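PDB 7B7P: type IV pilus biogenesis protein PilB from Streptococcus sanguinis, which serves as a bimodular minor type IV pilin with a direct role in adhesion, carrying a metal-binding von Willebrand factor A-like module. Local coordinates for residues Ser171-Trp176 against Glu189-Ile194; Trp176-Arg181 against Ile368-Val373; Ile194-Ser199 against Ala242-Arg247. One frame throughout, in Å; residues are numbered along the deposited sequence.

Contact 1: Ser171-Trp176 against Glu189-Ile194; sequences SGSMDW and ESRMDI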
loop_
_atom_site.group_PDB
_atom_site.type_symbol
_atom_site.label_atom_id
_atom_site.label_comp_id
_atom_site.label_asym_id
_atom_site.label_seq_id
_atom_site.Cartn_x
_atom_site.Cartn_y
_atom_site.Cartn_z
ATOM N N SER A 171 14.693 -20.437 1.981
ATOM C CA SER A 171 15.686 -21.167 2.755
ATOM C C SER A 171 15.187 -22.579 3.126
ATOM O O SER A 171 14.011 -22.924 2.975
ATOM C CB SER A 171 16.063 -20.379 4.008
ATOM O OG SER A 171 14.981 -20.294 4.906
ATOM N N GLY A 172 16.113 -23.397 3.640
ATOM C CA GLY A 172 15.790 -24.780 3.950
ATOM C C GLY A 172 14.717 -24.934 5.011
ATOM O O GLY A 172 13.940 -25.892 4.980
ATOM N N SER A 173 14.645 -23.991 5.954
ATOM C CA SER A 173 13.594 -24.022 6.966
ATOM C C SER A 173 12.192 -24.043 6.351
ATOM O O SER A 173 11.231 -24.455 7.016
ATOM C CB SER A 173 13.756 -22.809 7.904
ATOM O OG SER A 173 13.420 -21.599 7.232
ATOM N N MET A 174 12.044 -23.601 5.102
ATOM C CA MET A 174 10.717 -23.549 4.496
ATOM C C MET A 174 10.176 -24.935 4.113
ATOM O O MET A 174 9.043 -25.023 3.626
ATOM C CB MET A 174 10.734 -22.634 3.273
ATOM C CG MET A 174 10.942 -21.170 3.604
ATOM S SD MET A 174 9.484 -20.381 4.259
ATOM C CE MET A 174 8.540 -20.081 2.767
ATOM N N ASP A 175 10.946 -26.005 4.340
ATOM C CA ASP A 175 10.433 -27.361 4.220
ATOM C C ASP A 175 9.773 -27.866 5.489
ATOM O O ASP A 175 9.093 -28.892 5.437
ATOM C CB ASP A 175 11.549 -28.342 3.859
ATOM C CG ASP A 175 11.591 -28.646 2.398
ATOM O OD1 ASP A 175 10.543 -28.477 1.713
ATOM O OD2 ASP A 175 12.684 -29.035 1.941
ATOM N N TRP A 176 9.996 -27.215 6.627
ATOM C CA TRP A 176 9.342 -27.641 7.852
ATOM C C TRP A 176 7.928 -27.075 7.917
ATOM O O TRP A 176 7.523 -26.259 7.088
ATOM C CB TRP A 176 10.131 -27.203 9.082
ATOM C CG TRP A 176 11.590 -27.375 8.977
ATOM C CD1 TRP A 176 12.270 -28.376 8.329
ATOM C CD2 TRP A 176 12.584 -26.530 9.569
ATOM N NE1 TRP A 176 13.627 -28.193 8.469
ATOM C CE2 TRP A 176 13.846 -27.066 9.227
ATOM C CE3 TRP A 176 12.529 -25.360 10.344
ATOM C CZ2 TRP A 176 15.044 -26.468 9.636
ATOM C CZ3 TRP A 176 13.718 -24.778 10.758
ATOM C CH2 TRP A 176 14.959 -25.333 10.402
ATOM N N GLU A 189 1.273 -29.515 6.157
ATOM C CA GLU A 189 1.963 -28.979 4.997
ATOM C C GLU A 189 3.214 -28.213 5.430
ATOM O O GLU A 189 3.307 -27.721 6.557
ATOM C CB GLU A 189 1.029 -28.052 4.221
ATOM C CG GLU A 189 -0.329 -28.643 3.897
ATOM C CD GLU A 189 -1.337 -27.583 3.448
ATOM O OE1 GLU A 189 -1.960 -26.928 4.325
ATOM O OE2 GLU A 189 -1.510 -27.400 2.217
ATOM N N SER A 190 4.190 -28.135 4.530
ATOM C CA SER A 190 5.356 -27.286 4.749
ATOM C C SER A 190 4.984 -25.814 4.602
ATOM O O SER A 190 3.968 -25.453 3.990
ATOM C CB SER A 190 6.469 -27.615 3.751
ATOM O OG SER A 190 6.174 -26.999 2.502
ATOM N N ARG A 191 5.834 -24.956 5.168
ATOM C CA ARG A 191 5.671 -23.520 4.978
ATOM C C ARG A 191 5.621 -23.181 3.500
ATOM O O ARG A 191 4.770 -22.397 3.061
ATOM C CB ARG A 191 6.810 -22.765 5.665
ATOM C CG ARG A 191 6.848 -22.976 7.167
ATOM C CD ARG A 191 8.146 -22.449 7.778
ATOM N NE ARG A 191 8.278 -22.874 9.166
ATOM C CZ ARG A 191 9.215 -22.437 10.000
ATOM N NH1 ARG A 191 10.123 -21.546 9.595
ATOM N NH2 ARG A 191 9.250 -22.897 11.238
ATOM N N MET A 192 6.504 -23.786 2.706
ATOM C CA MET A 192 6.460 -23.541 1.268
ATOM C C MET A 192 5.142 -24.013 0.651
ATOM O O MET A 192 4.574 -23.316 -0.200
ATOM C CB MET A 192 7.644 -24.207 0.567
ATOM C CG MET A 192 7.817 -23.652 -0.837
ATOM S SD MET A 192 8.052 -21.837 -0.804
ATOM C CE MET A 192 9.779 -21.828 -0.287
ATOM N N ASP A 193 4.637 -25.187 1.062
ATOM C CA ASP A 193 3.338 -25.640 0.560
ATOM C C ASP A 193 2.280 -24.581 0.816
ATOM O O ASP A 193 1.542 -24.187 -0.092
ATOM C CB ASP A 193 2.923 -26.969 1.210
ATOM C CG ASP A 193 3.806 -28.130 0.788
ATOM O OD1 ASP A 193 4.292 -28.111 -0.363
ATOM O OD2 ASP A 193 4.007 -29.063 1.607
ATOM N N ILE A 194 2.234 -24.061 2.046
ATOM C CA ILE A 194 1.206 -23.080 2.367
ATOM C C ILE A 194 1.442 -21.788 1.592
ATOM O O ILE A 194 0.491 -21.157 1.101
ATOM C CB ILE A 194 1.155 -22.853 3.891
ATOM C CG1 ILE A 194 0.879 -24.173 4.606
ATOM C CG2 ILE A 194 0.096 -21.819 4.252
ATOM C CD1 ILE A 194 0.875 -24.067 6.091
#

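Contact 2: Trp176-Arg181 against Ile368-Val373; sequences WDLQGR and IGFSGV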
loop_
_atom_site.group_PDB
_atom_site.type_symbol
_atom_site.label_atom_id
_atom_site.label_comp_id
_atom_site.label_asym_id
_atom_site.label_seq_id
_atom_site.Cartn_x
_atom_site.Cartn_y
_atom_site.Cartn_z
ATOM N N TRP A 176 9.996 -27.215 6.627
ATOM C CA TRP A 176 9.342 -27.641 7.852
ATOM C C TRP A 176 7.928 -27.075 7.917
ATOM O O TRP A 176 7.523 -26.259 7.088
ATOM C CB TRP A 176 10.131 -27.203 9.082
ATOM C CG TRP A 176 11.590 -27.375 8.977
ATOM C CD1 TRP A 176 12.270 -28.376 8.329
ATOM C CD2 TRP A 176 12.584 -26.530 9.569
ATOM N NE1 TRP A 176 13.627 -28.193 8.469
ATOM C CE2 TRP A 176 13.846 -27.066 9.227
ATOM C CE3 TRP A 176 12.529 -25.360 10.344
ATOM C CZ2 TRP A 176 15.044 -26.468 9.636
ATOM C CZ3 TRP A 176 13.718 -24.778 10.758
ATOM C CH2 TRP A 176 14.959 -25.333 10.402
ATOM N N ASP A 177 7.164 -27.523 8.918
ATOM C CA ASP A 177 5.842 -26.946 9.101
ATOM C C ASP A 177 5.967 -25.636 9.883
ATOM O O ASP A 177 7.055 -25.249 10.340
ATOM C CB ASP A 177 4.885 -27.963 9.748
ATOM C CG ASP A 177 5.119 -28.190 11.267
ATOM O OD1 ASP A 177 5.899 -27.471 11.955
ATOM O OD2 ASP A 177 4.496 -29.148 11.783
ATOM N N LEU A 178 4.833 -24.951 10.037
ATOM C CA LEU A 178 4.829 -23.632 10.656
ATOM C C LEU A 178 5.443 -23.647 12.051
ATOM O O LEU A 178 5.993 -22.631 12.486
ATOM C CB LEU A 178 3.411 -23.085 10.698
ATOM C CG LEU A 178 3.156 -22.295 9.419
ATOM C CD1 LEU A 178 1.680 -21.980 9.237
ATOM C CD2 LEU A 178 4.006 -21.019 9.376
ATOM N N GLN A 179 5.393 -24.785 12.751
ATOM C CA GLN A 179 5.985 -24.922 14.076
ATOM C C GLN A 179 7.430 -25.413 14.031
ATOM O O GLN A 179 8.007 -25.695 15.083
ATOM C CB GLN A 179 5.137 -25.866 14.934
ATOM C CG GLN A 179 3.817 -25.279 15.321
ATOM C CD GLN A 179 2.794 -25.362 14.193
ATOM O OE1 GLN A 179 2.047 -24.408 13.955
ATOM N NE2 GLN A 179 2.755 -26.503 13.489
ATOM N N GLY A 180 8.023 -25.521 12.846
ATOM C CA GLY A 180 9.389 -25.990 12.750
ATOM C C GLY A 180 9.590 -27.467 13.005
ATOM O O GLY A 180 10.679 -27.872 13.422
ATOM N N ARG A 181 8.572 -28.287 12.764
ATOM C CA ARG A 181 8.698 -29.727 12.874
ATOM C C ARG A 181 8.636 -30.344 11.484
ATOM O O ARG A 181 8.176 -29.719 10.520
ATOM C CB ARG A 181 7.620 -30.296 13.808
ATOM C CG ARG A 181 7.911 -29.929 15.251
ATOM C CD ARG A 181 6.799 -30.218 16.203
ATOM N NE ARG A 181 6.528 -29.043 17.034
ATOM C CZ ARG A 181 6.695 -28.977 18.356
ATOM N NH1 ARG A 181 7.146 -30.025 19.031
ATOM N NH2 ARG A 181 6.416 -27.848 19.009
ATOM N N ILE A 368 6.534 -9.640 5.641
ATOM C CA ILE A 368 5.719 -10.637 6.310
ATOM C C ILE A 368 6.654 -11.607 7.007
ATOM O O ILE A 368 7.373 -12.369 6.341
ATOM C CB ILE A 368 4.800 -11.374 5.332
ATOM C CG1 ILE A 368 3.910 -10.388 4.580
ATOM C CG2 ILE A 368 3.950 -12.404 6.065
ATOM C CD1 ILE A 368 3.232 -11.032 3.376
ATOM N N GLY A 369 6.647 -11.579 8.344
ATOM C CA GLY A 369 7.178 -12.671 9.148
ATOM C C GLY A 369 6.229 -13.865 9.181
ATOM O O GLY A 369 5.133 -13.796 9.744
ATOM N N PHE A 370 6.634 -14.974 8.577
ATOM C CA PHE A 370 5.781 -16.140 8.409
ATOM C C PHE A 370 6.419 -17.331 9.138
ATOM O O PHE A 370 7.191 -18.103 8.564
ATOM C CB PHE A 370 5.561 -16.400 6.920
ATOM C CG PHE A 370 4.675 -17.591 6.629
ATOM C CD1 PHE A 370 3.381 -17.648 7.126
ATOM C CD2 PHE A 370 5.138 -18.638 5.852
ATOM C CE1 PHE A 370 2.556 -18.734 6.866
ATOM C CE2 PHE A 370 4.321 -19.739 5.580
ATOM C CZ PHE A 370 3.017 -19.783 6.092
ATOM N N SER A 371 6.092 -17.475 10.420
ATOM C CA SER A 371 6.561 -18.604 11.208
ATOM C C SER A 371 5.690 -18.731 12.446
ATOM O O SER A 371 5.265 -17.725 13.012
ATOM C CB SER A 371 8.025 -18.439 11.628
ATOM O OG SER A 371 8.477 -19.583 12.342
ATOM N N GLY A 372 5.440 -19.966 12.859
ATOM C CA GLY A 372 4.857 -20.228 14.161
ATOM C C GLY A 372 5.870 -20.294 15.279
ATOM O O GLY A 372 5.515 -20.484 16.447
ATOM N N VAL A 373 7.143 -20.116 14.953
ATOM C CA VAL A 373 8.217 -20.190 15.925
ATOM C C VAL A 373 8.629 -18.757 16.257
ATOM O O VAL A 373 9.168 -18.036 15.401
ATOM C CB VAL A 373 9.382 -21.031 15.394
ATOM C CG1 VAL A 373 10.504 -21.117 16.436
ATOM C CG2 VAL A 373 8.874 -22.428 14.988
#

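Contact 3: Ile194-Ser199 against Ala242-Arg247; sequences ILRKKS and ATITKR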
loop_
_atom_site.group_PDB
_atom_site.type_symbol
_atom_site.label_atom_id
_atom_site.label_comp_id
_atom_site.label_asym_id
_atom_site.label_seq_id
_atom_site.Cartn_x
_atom_site.Cartn_y
_atom_site.Cartn_z
ATOM N N ILE A 194 2.234 -24.061 2.046
ATOM C CA ILE A 194 1.206 -23.080 2.367
ATOM C C ILE A 194 1.442 -21.788 1.592
ATOM O O ILE A 194 0.491 -21.157 1.101
ATOM C CB ILE A 194 1.155 -22.853 3.891
ATOM C CG1 ILE A 194 0.879 -24.173 4.606
ATOM C CG2 ILE A 194 0.096 -21.819 4.252
ATOM C CD1 ILE A 194 0.875 -24.067 6.091
ATOM N N LEU A 195 2.713 -21.394 1.434
ATOM C CA LEU A 195 3.025 -20.167 0.715
ATOM C C LEU A 195 2.609 -20.259 -0.749
ATOM O O LEU A 195 2.045 -19.309 -1.304
ATOM C CB LEU A 195 4.516 -19.851 0.831
ATOM C CG LEU A 195 4.924 -18.561 0.107
ATOM C CD1 LEU A 195 4.005 -17.371 0.468
ATOM C CD2 LEU A 195 6.396 -18.240 0.400
ATOM N N ARG A 196 2.898 -21.388 -1.398
ATOM C CA ARG A 196 2.438 -21.581 -2.775
ATOM C C ARG A 196 0.933 -21.344 -2.900
ATOM O O ARG A 196 0.487 -20.508 -3.698
ATOM C CB ARG A 196 2.786 -22.980 -3.250
ATOM C CG ARG A 196 4.238 -23.224 -3.466
ATOM C CD ARG A 196 4.354 -24.580 -4.058
ATOM N NE ARG A 196 5.610 -25.264 -3.787
ATOM C CZ ARG A 196 6.650 -25.230 -4.613
ATOM N NH1 ARG A 196 6.571 -24.510 -5.722
ATOM N NH2 ARG A 196 7.760 -25.908 -4.329
ATOM N N LYS A 197 0.135 -22.059 -2.099
ATOM C CA LYS A 197 -1.317 -21.919 -2.189
ATOM C C LYS A 197 -1.757 -20.483 -1.908
ATOM O O LYS A 197 -2.539 -19.899 -2.670
ATOM C CB LYS A 197 -2.010 -22.888 -1.221
ATOM C CG LYS A 197 -1.688 -24.379 -1.426
ATOM C CD LYS A 197 -2.460 -25.234 -0.405
ATOM C CE LYS A 197 -2.359 -26.727 -0.701
ATOM N NZ LYS A 197 -0.938 -27.232 -0.724
ATOM N N LYS A 198 -1.261 -19.888 -0.817
ATOM C CA LYS A 198 -1.792 -18.592 -0.396
ATOM C C LYS A 198 -1.365 -17.453 -1.314
ATOM O O LYS A 198 -2.050 -16.420 -1.373
ATOM C CB LYS A 198 -1.372 -18.281 1.045
ATOM C CG LYS A 198 -2.016 -19.168 2.096
ATOM C CD LYS A 198 -3.533 -19.229 1.922
ATOM C CE LYS A 198 -4.198 -19.994 3.061
ATOM N NZ LYS A 198 -5.629 -20.307 2.735
ATOM N N SER A 199 -0.254 -17.598 -2.031
ATOM C CA SER A 199 0.114 -16.537 -2.959
ATOM C C SER A 199 -0.578 -16.686 -4.314
ATOM O O SER A 199 -0.835 -15.673 -4.978
ATOM C CB SER A 199 1.643 -16.461 -3.108
ATOM O OG SER A 199 2.193 -17.631 -3.678
ATOM N N ALA A 242 1.355 -20.838 -12.793
ATOM C CA ALA A 242 2.114 -22.018 -13.184
ATOM C C ALA A 242 3.484 -22.030 -12.518
ATOM O O ALA A 242 3.934 -23.074 -12.029
ATOM C CB ALA A 242 2.248 -22.072 -14.707
ATOM N N THR A 243 4.160 -20.876 -12.486
ATOM C CA THR A 243 5.469 -20.796 -11.837
ATOM C C THR A 243 5.372 -21.087 -10.343
ATOM O O THR A 243 6.153 -21.878 -9.799
ATOM C CB THR A 243 6.094 -19.421 -12.050
ATOM O OG1 THR A 243 5.802 -18.947 -13.372
ATOM C CG2 THR A 243 7.604 -19.503 -11.852
ATOM N N ILE A 244 4.424 -20.446 -9.661
ATOM C CA ILE A 244 4.357 -20.570 -8.213
ATOM C C ILE A 244 4.072 -22.001 -7.805
ATOM O O ILE A 244 4.586 -22.478 -6.781
ATOM C CB ILE A 244 3.308 -19.598 -7.657
ATOM C CG1 ILE A 244 3.807 -18.167 -7.813
ATOM C CG2 ILE A 244 2.950 -19.942 -6.204
ATOM C CD1 ILE A 244 2.879 -17.155 -7.234
ATOM N N THR A 245 3.284 -22.729 -8.602
ATOM C CA THR A 245 2.912 -24.077 -8.194
ATOM C C THR A 245 3.809 -25.167 -8.774
ATOM O O THR A 245 3.833 -26.277 -8.226
ATOM C CB THR A 245 1.448 -24.338 -8.543
ATOM O OG1 THR A 245 1.129 -23.684 -9.777
ATOM C CG2 THR A 245 0.551 -23.774 -7.445
ATOM N N LYS A 246 4.562 -24.882 -9.837
ATOM C CA LYS A 246 5.583 -25.818 -10.310
ATOM C C LYS A 246 6.580 -26.120 -9.195
ATOM O O LYS A 246 7.108 -25.204 -8.558
ATOM C CB LYS A 246 6.308 -25.231 -11.524
ATOM C CG LYS A 246 7.198 -26.204 -12.288
ATOM C CD LYS A 246 7.322 -25.827 -13.778
ATOM C CE LYS A 246 6.095 -26.285 -14.606
ATOM N NZ LYS A 246 5.685 -25.279 -15.646
ATOM N N ARG A 247 6.854 -27.404 -8.964
ATOM C CA ARG A 247 7.567 -27.794 -7.751
ATOM C C ARG A 247 9.061 -27.981 -7.943
ATOM O O ARG A 247 9.755 -28.322 -6.978
ATOM C CB ARG A 247 6.950 -29.061 -7.149
ATOM C CG ARG A 247 5.615 -28.747 -6.510
ATOM C CD ARG A 247 5.174 -29.733 -5.451
ATOM N NE ARG A 247 4.432 -29.098 -4.351
ATOM C CZ ARG A 247 3.414 -28.232 -4.467
ATOM N NH1 ARG A 247 2.944 -27.827 -5.657
ATOM N NH2 ARG A 247 2.852 -27.758 -3.354
#

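Contact 1: Ser171-Trp176 against Glu189-Ile194
Met174 and Trp176 offer their carbonyls to the first turn of the helix that opens at Arg191, a worked example of a metal-site loop fastened to a helix start. Met192 N donates to Met174 O (3.0 Å) and Arg191 N to Trp176 O (2.9 Å). Two helix-start amides thus gain acceptors from the loop. The helix start also carries a capping box: Asp193 N donates to the N-cap oxygen Ser190 OG (2.8 Å, 165°), and Ser190 N to Asp193 OD2.

Apolar packing is led by two bent methionines crossing at about a right angle, with Met174 CE 3.7 Å from Met192 CE; Met174 SD rests on Arg191 CB.

Arg191 supplies the charged part. Its chain, extended from CG to NE, passes Trp176 O and Ser173 O and brings Arg191 NH2 4.2 Å from Trp176 CE3, at the indole edge; CE3 in turn lies over a face of the guanidinium, the two planes 81° apart. Arg191 NH1 forms salt bridges with Asp284 and Glu376, while NE donates to Asp177 O.

Ser171 and Ser173 follow Asp169 in the DxSxS pattern of a MIDAS; Ser173, a magnesium-binding residue, hydrogen-bonds Asp284 through OG. The loop follows strand 162-169 and meets the start of helix 191-209, whose Arg191 and Ile194 side chains touch Phe370 of strand 364-370.

Contact 2: Trp176-Arg181 against Ile368-Val373
Leu178 lays its CD2 methyl over one face of the Phe370 ring, the two side chains crossing at about a right angle. The methyl carbon CD2 sits 3.8 Å from the Phe370 ring centroid and 19° off the normal, a CH-pi contact displaced a little toward the rim, with Phe370 CZ the nearest ring atom at 3.6 Å. The CD1 branch of Leu178 takes a more distant place beside CZ and CE1. A chi1 of -180°, with CG of Phe370 anti to the backbone N, brings the ring face against the Leu178 methyls; Leu405 of helix 402-424 and Leu282 of strand 276-283 also touch the ring.

In the Rossmann-like fold of von Willebrand factor A domains the metal-site loops gather at the C-terminal ends of the parallel strands, and here the loop after strand 162-169 packs on strand 364-370 and the loop that follows it. The first of these loops makes a type I beta turn from Asp177 to Gly180, braced by Asp177 OD1, which accepts from Arg181 N at 2.9 Å, met from above the carboxylate plane, and more weakly from Gln179 N.

Past the ring the backbones join directly. Gly372 N donates to Leu178 O at 2.7 Å, a bent bond (136° at the hydrogen), and glycine, having no side chain, lets this carbonyl come close. Val373 places CG2 beside its own backbone N, and this methyl packs 3.4 Å from Gln179 O. Ser371 OG accepts from Val373 N at 3.0 Å, an ST turn, and also hydrogen-bonds Glu376.

Contact 3: Ile194-Ser199 against Ala242-Arg247
Arg196 reaches across to the C-terminal end of helix 238-245 and gives one nitrogen to two carbonyls. Arg196 NH1 meets Ile244 O at 3.0 Å and 156°, with that oxygen at the guanidinium edge and in its plane; a weak bond, also 3.0 Å, runs from Arg196 NH1 to Lys246 O at an oblique approach. Over one face of the Arg196 guanidinium lies CG of Arg247. A bend at chi3 brings the Arg247 guanidinium round so that Arg196 NE lies over the centre of its face, Arg247 NH2 to Arg196 NE 3.7 Å, the two planes 33° apart. Beside this polar group, Ile244 turns CG2 to Ser199 OG at 3.5 Å.

Further out, Ser199 is held by its own helix: Ser199 OG, placed between its backbone N and carbonyl carbon (chi1 64°), donates to Leu195 O (2.9 Å), which Ser199 N reaches from the opposite face. Arg196 NH2 donates to Asn249 O, and Arg247 NH2 forms a long, weak ion pair with Asp193.

The contact therefore joins helices 191-209 and 238-245 by side chain to backbone bonding as well as packing. Carbonyls at a helix end probably stabilise the positive charge of Arg196, which would offset part of the cost of bringing a second guanidinium so close.

How the contacts relate
Helix 191-209 takes part in all three: its start belongs to contact 1, its next turns to contact 3, and its Arg191 and Ile194 side chains touch contact 2. Contacts 1 and 2, centred about 8 Å apart, share Trp176 and the Arg191 NE to Asp177 O bond (2.9 Å). Contacts 1 and 3, about 11 Å between centres, share Ile194 and the Lys197 NZ to Glu189 OE2 salt bridge (3.0 Å). Between contacts 2 and 3, about 17 Å apart by centres, Ile194 CD1 packs 3.9 Å from Leu178 CD1. The side chain of Ser173 is about 3 Å from a bound magnesium ion. That of Ser371 is about 8 Å from the ion; contact 3 stands away.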